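Local coordinates for Serine/threonine-protein phosphatase 2A regulatory subunit B'' subunit alpha (Homo sapiens, PDB 4I5J) that acts as a calcium-binding regulatory subunit of protein phosphatase 2A that might modulate substrate selectivity, catalytic activity and localization of the catalytic enzyme, at residues 35-40 and 58-63; 39-44 and 48-53. All blocks are in the same frame, centred on the assembly; numbering follows the deposited sequence.

Contact 1: residues 35-40 and 58-63; sequences PLLQDV and SRYITT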
ATOM      1  N   PRO A  35     -13.062  18.485  -1.431  1.00 41.37           N
ATOM      2  CA  PRO A  35     -14.323  19.068  -0.963  1.00 43.37           C
ATOM      3  C   PRO A  35     -15.343  18.009  -0.528  1.00 46.99           C
ATOM      4  O   PRO A  35     -16.141  18.276   0.371  1.00 42.91           O
ATOM      5  CB  PRO A  35     -14.825  19.870  -2.171  1.00 41.29           C
ATOM      6  CG  PRO A  35     -14.006  19.458  -3.309  1.00 42.07           C
ATOM      7  CD  PRO A  35     -12.719  18.931  -2.790  1.00 41.77           C
ATOM      8  N   LEU A  36     -15.299  16.825  -1.134  1.00 39.75           N
ATOM      9  CA  LEU A  36     -16.153  15.719  -0.701  1.00 38.20           C
ATOM     10  C   LEU A  36     -15.830  15.312   0.751  1.00 40.94           C
ATOM     11  O   LEU A  36     -16.724  15.112   1.577  1.00 38.46           O
ATOM     12  CB  LEU A  36     -15.985  14.510  -1.636  1.00 36.82           C
ATOM     13  CG  LEU A  36     -16.711  13.248  -1.170  1.00 39.60           C
ATOM     14  CD1 LEU A  36     -18.195  13.504  -1.181  1.00 47.53           C
ATOM     15  CD2 LEU A  36     -16.386  12.049  -2.019  1.00 37.82           C
ATOM     16  N   LEU A  37     -14.542  15.199   1.051  1.00 37.36           N
ATOM     17  CA  LEU A  37     -14.105  14.828   2.391  1.00 39.87           C
ATOM     18  C   LEU A  37     -14.418  15.923   3.390  1.00 36.25           C
ATOM     19  O   LEU A  37     -14.769  15.650   4.525  1.00 39.72           O
ATOM     20  CB  LEU A  37     -12.606  14.519   2.410  1.00 38.23           C
ATOM     21  CG  LEU A  37     -12.276  13.028   2.511  1.00 38.56           C
ATOM     22  CD1 LEU A  37     -12.837  12.440   3.803  1.00 35.81           C
ATOM     23  CD2 LEU A  37     -12.798  12.257   1.314  1.00 31.68           C
ATOM     24  N   GLN A  38     -14.282  17.169   2.973  1.00 38.98           N
ATOM     25  CA  GLN A  38     -14.573  18.269   3.882  1.00 41.94           C
ATOM     26  C   GLN A  38     -16.037  18.250   4.241  1.00 44.79           C
ATOM     27  O   GLN A  38     -16.420  18.485   5.384  1.00 44.27           O
ATOM     28  CB  GLN A  38     -14.216  19.596   3.234  1.00 38.91           C
ATOM     29  CG  GLN A  38     -12.745  19.727   3.007  1.00 38.84           C
ATOM     30  CD  GLN A  38     -12.297  21.154   3.007  1.00 55.63           C
ATOM     31  OE1 GLN A  38     -11.842  21.680   1.988  1.00 51.04           O
ATOM     32  NE2 GLN A  38     -12.417  21.805   4.164  1.00 72.22           N
ATOM     33  N   ASP A  39     -16.854  17.957   3.245  1.00 47.52           N
ATOM     34  CA  ASP A  39     -18.274  17.812   3.462  1.00 49.73           C
ATOM     35  C   ASP A  39     -18.567  16.658   4.425  1.00 44.80           C
ATOM     36  O   ASP A  39     -19.367  16.810   5.352  1.00 49.20           O
ATOM     37  CB  ASP A  39     -18.986  17.601   2.127  1.00 56.94           C
ATOM     38  CG  ASP A  39     -20.461  17.863   2.220  1.00 68.02           C
ATOM     39  OD1 ASP A  39     -20.824  18.945   2.728  1.00 69.48           O
ATOM     40  OD2 ASP A  39     -21.257  16.987   1.814  1.00 75.93           O
ATOM     41  N   VAL A  40     -17.921  15.512   4.222  1.00 41.10           N
ATOM     42  CA  VAL A  40     -18.126  14.368   5.116  1.00 40.61           C
ATOM     43  C   VAL A  40     -17.714  14.697   6.557  1.00 44.43           C
ATOM     44  O   VAL A  40     -18.435  14.376   7.502  1.00 40.31           O
ATOM     45  CB  VAL A  40     -17.365  13.134   4.639  1.00 37.45           C
ATOM     46  CG1 VAL A  40     -17.225  12.125   5.769  1.00 29.52           C
ATOM     47  CG2 VAL A  40     -18.066  12.499   3.400  1.00 35.11           C
ATOM     48  N   SER A  58      -6.750  17.725   8.863  1.00 38.26           N
ATOM     49  CA  SER A  58      -6.018  17.611   7.600  1.00 42.70           C
ATOM     50  C   SER A  58      -5.468  16.229   7.366  1.00 38.02           C
ATOM     51  O   SER A  58      -5.606  15.692   6.269  1.00 36.94           O
ATOM     52  CB  SER A  58      -4.862  18.605   7.539  1.00 40.89           C
ATOM     53  OG  SER A  58      -5.384  19.908   7.498  1.00 59.18           O
ATOM     54  N   ARG A  59      -4.815  15.680   8.390  1.00 30.11           N
ATOM     55  CA  ARG A  59      -4.279  14.331   8.334  1.00 37.06           C
ATOM     56  C   ARG A  59      -5.342  13.268   8.048  1.00 36.48           C
ATOM     57  O   ARG A  59      -5.070  12.302   7.339  1.00 37.68           O
ATOM     58  CB  ARG A  59      -3.558  13.997   9.642  1.00 38.88           C
ATOM     59  CG  ARG A  59      -2.255  14.737   9.821  1.00 49.52           C
ATOM     60  CD  ARG A  59      -1.286  14.410   8.710  1.00 52.10           C
ATOM     61  NE  ARG A  59       0.041  14.941   9.000  1.00 56.29           N
ATOM     62  CZ  ARG A  59       0.944  15.232   8.069  1.00 69.02           C
ATOM     63  NH1 ARG A  59       0.663  15.061   6.781  1.00 68.14           N
ATOM     64  NH2 ARG A  59       2.132  15.707   8.427  1.00 78.68           N
ATOM     65  N   TYR A  60      -6.532  13.423   8.625  1.00 31.05           N
ATOM     66  CA  TYR A  60      -7.611  12.450   8.412  1.00 32.36           C
ATOM     67  C   TYR A  60      -8.044  12.462   6.950  1.00 27.26           C
ATOM     68  O   TYR A  60      -8.138  11.420   6.310  1.00 27.56           O
ATOM     69  CB  TYR A  60      -8.811  12.724   9.336  1.00 26.47           C
ATOM     70  CG  TYR A  60     -10.012  11.879   8.995  1.00 28.88           C
ATOM     71  CD1 TYR A  60     -10.063  10.539   9.346  1.00 23.70           C
ATOM     72  CD2 TYR A  60     -11.084  12.416   8.290  1.00 29.70           C
ATOM     73  CE1 TYR A  60     -11.170   9.746   9.009  1.00 24.05           C
ATOM     74  CE2 TYR A  60     -12.192  11.638   7.950  1.00 31.35           C
ATOM     75  CZ  TYR A  60     -12.233  10.315   8.318  1.00 28.05           C
ATOM     76  OH  TYR A  60     -13.333   9.560   7.985  1.00 26.92           O
ATOM     77  N   ILE A  61      -8.277  13.651   6.413  1.00 30.02           N
ATOM     78  CA  ILE A  61      -8.643  13.792   5.017  1.00 30.96           C
ATOM     79  C   ILE A  61      -7.560  13.244   4.075  1.00 35.63           C
ATOM     80  O   ILE A  61      -7.863  12.496   3.141  1.00 33.67           O
ATOM     81  CB  ILE A  61      -8.982  15.246   4.698  1.00 34.76           C
ATOM     82  CG1 ILE A  61     -10.267  15.637   5.451  1.00 33.76           C
ATOM     83  CG2 ILE A  61      -9.133  15.445   3.185  1.00 34.97           C
ATOM     84  CD1 ILE A  61     -10.646  17.092   5.297  1.00 33.68           C
ATOM     85  N   THR A  62      -6.303  13.584   4.339  1.00 31.58           N
ATOM     86  CA  THR A  62      -5.191  13.057   3.552  1.00 29.05           C
ATOM     87  C   THR A  62      -5.197  11.535   3.577  1.00 29.57           C
ATOM     88  O   THR A  62      -4.988  10.867   2.553  1.00 30.08           O
ATOM     89  CB  THR A  62      -3.846  13.523   4.142  1.00 31.22           C
ATOM     90  OG1 THR A  62      -3.695  14.936   3.957  1.00 33.67           O
ATOM     91  CG2 THR A  62      -2.681  12.792   3.466  1.00 32.25           C
ATOM     92  N   THR A  63      -5.451  10.982   4.767  1.00 27.84           N
ATOM     93  CA  THR A  63      -5.390   9.541   4.950  1.00 29.08           C
ATOM     94  C   THR A  63      -6.545   8.838   4.242  1.00 34.62           C
ATOM     95  O   THR A  63      -6.332   7.818   3.578  1.00 32.57           O
ATOM     96  CB  THR A  63      -5.372   9.180   6.429  1.00 29.32           C
ATOM     97  OG1 THR A  63      -4.220   9.782   7.038  1.00 30.66           O
ATOM     98  CG2 THR A  63      -5.308   7.679   6.613  1.00 24.90           C
TER

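Contact 2: residues 39-44 and 48-53; sequences DVVDTH and TFLKDA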
ATOM      1  N   ASP A  39     -16.854  17.957   3.245  1.00 47.52           N
ATOM      2  CA  ASP A  39     -18.274  17.812   3.462  1.00 49.73           C
ATOM      3  C   ASP A  39     -18.567  16.658   4.425  1.00 44.80           C
ATOM      4  O   ASP A  39     -19.367  16.810   5.352  1.00 49.20           O
ATOM      5  CB  ASP A  39     -18.986  17.601   2.127  1.00 56.94           C
ATOM      6  CG  ASP A  39     -20.461  17.863   2.220  1.00 68.02           C
ATOM      7  OD1 ASP A  39     -20.824  18.945   2.728  1.00 69.48           O
ATOM      8  OD2 ASP A  39     -21.257  16.987   1.814  1.00 75.93           O
ATOM      9  N   VAL A  40     -17.921  15.512   4.222  1.00 41.10           N
ATOM     10  CA  VAL A  40     -18.126  14.368   5.116  1.00 40.61           C
ATOM     11  C   VAL A  40     -17.714  14.697   6.557  1.00 44.43           C
ATOM     12  O   VAL A  40     -18.435  14.376   7.502  1.00 40.31           O
ATOM     13  CB  VAL A  40     -17.365  13.134   4.639  1.00 37.45           C
ATOM     14  CG1 VAL A  40     -17.225  12.125   5.769  1.00 29.52           C
ATOM     15  CG2 VAL A  40     -18.066  12.499   3.400  1.00 35.11           C
ATOM     16  N   VAL A  41     -16.562  15.351   6.717  1.00 41.31           N
ATOM     17  CA  VAL A  41     -16.065  15.708   8.044  1.00 41.12           C
ATOM     18  C   VAL A  41     -16.939  16.778   8.706  1.00 47.23           C
ATOM     19  O   VAL A  41     -17.114  16.788   9.920  1.00 53.17           O
ATOM     20  CB  VAL A  41     -14.597  16.199   7.988  1.00 41.05           C
ATOM     21  CG1 VAL A  41     -14.145  16.710   9.350  1.00 41.34           C
ATOM     22  CG2 VAL A  41     -13.689  15.082   7.530  1.00 43.09           C
ATOM     23  N   ASP A  42     -17.516  17.665   7.905  1.00 49.35           N
ATOM     24  CA  ASP A  42     -18.350  18.730   8.459  1.00 52.76           C
ATOM     25  C   ASP A  42     -19.736  18.247   8.859  1.00 52.76           C
ATOM     26  O   ASP A  42     -20.376  18.837   9.722  1.00 55.78           O
ATOM     27  CB  ASP A  42     -18.469  19.897   7.481  1.00 60.54           C
ATOM     28  CG  ASP A  42     -17.160  20.646   7.308  1.00 68.71           C
ATOM     29  OD1 ASP A  42     -16.220  20.399   8.103  1.00 64.09           O
ATOM     30  OD2 ASP A  42     -17.074  21.477   6.373  1.00 71.43           O
ATOM     31  N   THR A  43     -20.199  17.165   8.250  1.00 53.37           N
ATOM     32  CA  THR A  43     -21.574  16.737   8.471  1.00 55.02           C
ATOM     33  C   THR A  43     -21.678  15.502   9.338  1.00 55.58           C
ATOM     34  O   THR A  43     -22.547  15.423  10.199  1.00 63.61           O
ATOM     35  CB  THR A  43     -22.337  16.474   7.142  1.00 52.96           C
ATOM     36  OG1 THR A  43     -21.602  15.541   6.340  1.00 60.48           O
ATOM     37  CG2 THR A  43     -22.532  17.766   6.367  1.00 49.41           C
ATOM     38  N   HIS A  44     -20.814  14.524   9.107  1.00 45.92           N
ATOM     39  CA  HIS A  44     -20.942  13.269   9.835  1.00 49.99           C
ATOM     40  C   HIS A  44     -20.733  13.477  11.335  1.00 54.83           C
ATOM     41  O   HIS A  44     -19.763  14.118  11.739  1.00 55.88           O
ATOM     42  CB  HIS A  44     -19.982  12.205   9.304  1.00 43.47           C
ATOM     43  CG  HIS A  44     -20.344  10.815   9.723  1.00 42.80           C
ATOM     44  ND1 HIS A  44     -20.207  10.364  11.021  1.00 42.67           N
ATOM     45  CD2 HIS A  44     -20.859   9.776   9.019  1.00 40.44           C
ATOM     46  CE1 HIS A  44     -20.611   9.110  11.094  1.00 43.18           C
ATOM     47  NE2 HIS A  44     -21.010   8.728   9.895  1.00 44.88           N
ATOM     48  N   THR A  48     -17.366  15.401  13.522  1.00 47.24           N
ATOM     49  CA  THR A  48     -17.487  16.842  13.707  1.00 52.85           C
ATOM     50  C   THR A  48     -16.533  17.428  14.762  1.00 46.56           C
ATOM     51  O   THR A  48     -16.220  18.609  14.703  1.00 47.47           O
ATOM     52  CB  THR A  48     -18.944  17.291  13.931  1.00 59.56           C
ATOM     53  OG1 THR A  48     -19.562  16.447  14.908  1.00 57.72           O
ATOM     54  CG2 THR A  48     -19.720  17.204  12.612  1.00 63.39           C
ATOM     55  N   PHE A  49     -16.032  16.611  15.690  1.00 36.69           N
ATOM     56  CA  PHE A  49     -14.988  17.100  16.590  1.00 35.51           C
ATOM     57  C   PHE A  49     -13.759  17.588  15.820  1.00 47.64           C
ATOM     58  O   PHE A  49     -13.001  18.415  16.317  1.00 41.53           O
ATOM     59  CB  PHE A  49     -14.551  16.003  17.570  1.00 43.57           C
ATOM     60  CG  PHE A  49     -13.769  14.872  16.926  1.00 46.01           C
ATOM     61  CD1 PHE A  49     -12.386  14.797  17.055  1.00 43.48           C
ATOM     62  CD2 PHE A  49     -14.422  13.877  16.208  1.00 43.94           C
ATOM     63  CE1 PHE A  49     -11.670  13.761  16.466  1.00 42.09           C
ATOM     64  CE2 PHE A  49     -13.712  12.833  15.615  1.00 37.43           C
ATOM     65  CZ  PHE A  49     -12.333  12.775  15.745  1.00 37.97           C
ATOM     66  N   LEU A  50     -13.553  17.072  14.603  1.00 43.72           N
ATOM     67  CA  LEU A  50     -12.367  17.439  13.844  1.00 36.52           C
ATOM     68  C   LEU A  50     -12.337  18.900  13.447  1.00 35.65           C
ATOM     69  O   LEU A  50     -11.266  19.436  13.157  1.00 38.72           O
ATOM     70  CB  LEU A  50     -12.203  16.559  12.606  1.00 38.41           C
ATOM     71  CG  LEU A  50     -11.703  15.166  12.942  1.00 41.24           C
ATOM     72  CD1 LEU A  50     -11.730  14.300  11.669  1.00 40.22           C
ATOM     73  CD2 LEU A  50     -10.294  15.267  13.513  1.00 35.09           C
ATOM     74  N   LYS A  51     -13.492  19.562  13.438  1.00 41.19           N
ATOM     75  CA  LYS A  51     -13.510  21.007  13.171  1.00 48.35           C
ATOM     76  C   LYS A  51     -12.632  21.766  14.156  1.00 42.60           C
ATOM     77  O   LYS A  51     -12.169  22.863  13.868  1.00 43.48           O
ATOM     78  CB  LYS A  51     -14.933  21.577  13.206  1.00 53.67           C
ATOM     79  CG  LYS A  51     -15.842  21.040  12.099  1.00 65.34           C
ATOM     80  CD  LYS A  51     -17.176  21.779  12.063  1.00 69.07           C
ATOM     81  CE  LYS A  51     -18.141  21.133  11.081  1.00 75.11           C
ATOM     82  NZ  LYS A  51     -19.372  21.941  10.833  1.00 79.87           N
ATOM     83  N   ASP A  52     -12.371  21.172  15.318  1.00 41.60           N
ATOM     84  CA  ASP A  52     -11.622  21.888  16.344  1.00 44.89           C
ATOM     85  C   ASP A  52     -10.206  21.377  16.540  1.00 44.14           C
ATOM     86  O   ASP A  52      -9.506  21.789  17.462  1.00 50.15           O
ATOM     87  CB  ASP A  52     -12.415  21.918  17.657  1.00 49.84           C
ATOM     88  CG  ASP A  52     -13.715  22.698  17.519  1.00 52.42           C
ATOM     89  OD1 ASP A  52     -13.688  23.765  16.864  1.00 53.43           O
ATOM     90  OD2 ASP A  52     -14.762  22.233  18.027  1.00 52.08           O
ATOM     91  N   ALA A  53      -9.772  20.493  15.657  1.00 37.66           N
ATOM     92  CA  ALA A  53      -8.428  19.953  15.745  1.00 33.41           C
ATOM     93  C   ALA A  53      -7.857  19.965  14.344  1.00 39.23           C
ATOM     94  O   ALA A  53      -7.921  18.964  13.631  1.00 36.77           O
ATOM     95  CB  ALA A  53      -8.445  18.519  16.333  1.00 29.96           C
TER

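Contact 1: residues 35-40 and 58-63
L37 and I61 face each other where the helical segments 35-40 and 58-63 pass, their axes 10.1 Å apart at closest approach and their N-to-C directions 125° apart. Contact across the segments is apolar. The branch methyl CG2 of I61 lies 3.7 Å from CB of L37 and also reaches CG of the leucine, so it meets the root of that side chain rather than its methyls. The two side chains slide past each other in opposite directions; the CA atoms of L37 and I61 are 6.1 Å apart. With CG1 of I61 anti to its carbonyl carbon (chi1 -67°), the longer branch reaches over to Q38, where CD1 lies 4.1 Å from CG. Farther out, L37 CD1 approaches CE2 of Y60 at 4.3 Å, oblique to the ring. Shortening I61 to an alanine would remove both branches and would probably leave a gap beside L37 CB and the Q38 methylene without the CD1 packed against it.

Within segment 58-63, the hydroxyl of T63 donates to R59 O, with OG1 and the carbonyl oxygen 2.7 Å apart, and reaches it from the face opposite T63 N; T63 OG1 also bonds to Y173 OH. S58 O accepts from both OG1 and N of T62, the hydroxyl lying above the carbonyl plane.

The contact belongs to the N-terminal EF-hand-family region and joins helix 34-43 to helix 54-72. Y60 OH bonds to F110 O, T63 and R59 pack on helix 112-125, and L36 touches F90 and V40 touches L97 of helix 90-97.

Contact 2: residues 39-44 and 48-53
T48 pushes its methyl into the end of helix 34-43, where CG2 lies 3.2 Å from H44 O and 3.4 Å from D42 O. The methyl thus sits among the last carbonyls of the helix and the first residue beyond it. Its hydroxyl bonds weakly to P45 O.

K51 crosses D42 at about a right angle. Its amino group makes a weak hydrogen bond to the backbone, NZ to D42 O at 3.4 Å, while its CE methylene rests 3.6 Å from D42 OD1. The carboxylate and the ammonium group do not form a salt bridge: OD1 and NZ stay 4.4 Å apart, although their opposite charges probably still attract. The outer torsions of K51 are all near 180°, so the chain runs straight to the helix end. On the buried side, V41 CG1 meets L50 CB at 3.8 Å, the two side chains again nearly perpendicular.

Next come the groups that hold the two backbones. T43 OG1 donates to D39 O at 2.8 Å, one turn back, and H44 N still bonds to V40 O as the chain leaves the helix. H44 is held by both ring nitrogens, ND1 to G46 N and NE2 to E100 O. In the opposite segment, K51 N bonds to T48 O and D52 N to F49 O, giving the short 3-10 segment that folds back on the helix end within this EF-hand-family region, far from the calcium site.

V41 and L50 both pack on H57 and Y60 of helix 54-72, F49 meets Y112 edge-to-face, and H44 touches L97 of helix 90-97.

Overall arrangement
From the N terminus, the chain runs through helix 34-43, the shared element of both contacts. Contact 2 closes the shorter loop: only residues 45-47 separate its segments as the connection folds back on the helix end. The chain then enters helix 54-72, and contact 1 closes the wider loop of residues 41-57, which contains most of contact 2; the two share D39 and V40. Their centres are about 9 Å apart, and the apolar sides merge, with Y60 CE2 3.8 Å from V41 CG2. Together they join two successive helices and the connection between them, within the N-terminal EF-hand-family region and away from the calcium ion coordinated by D200, D202, D204, V206 and E211.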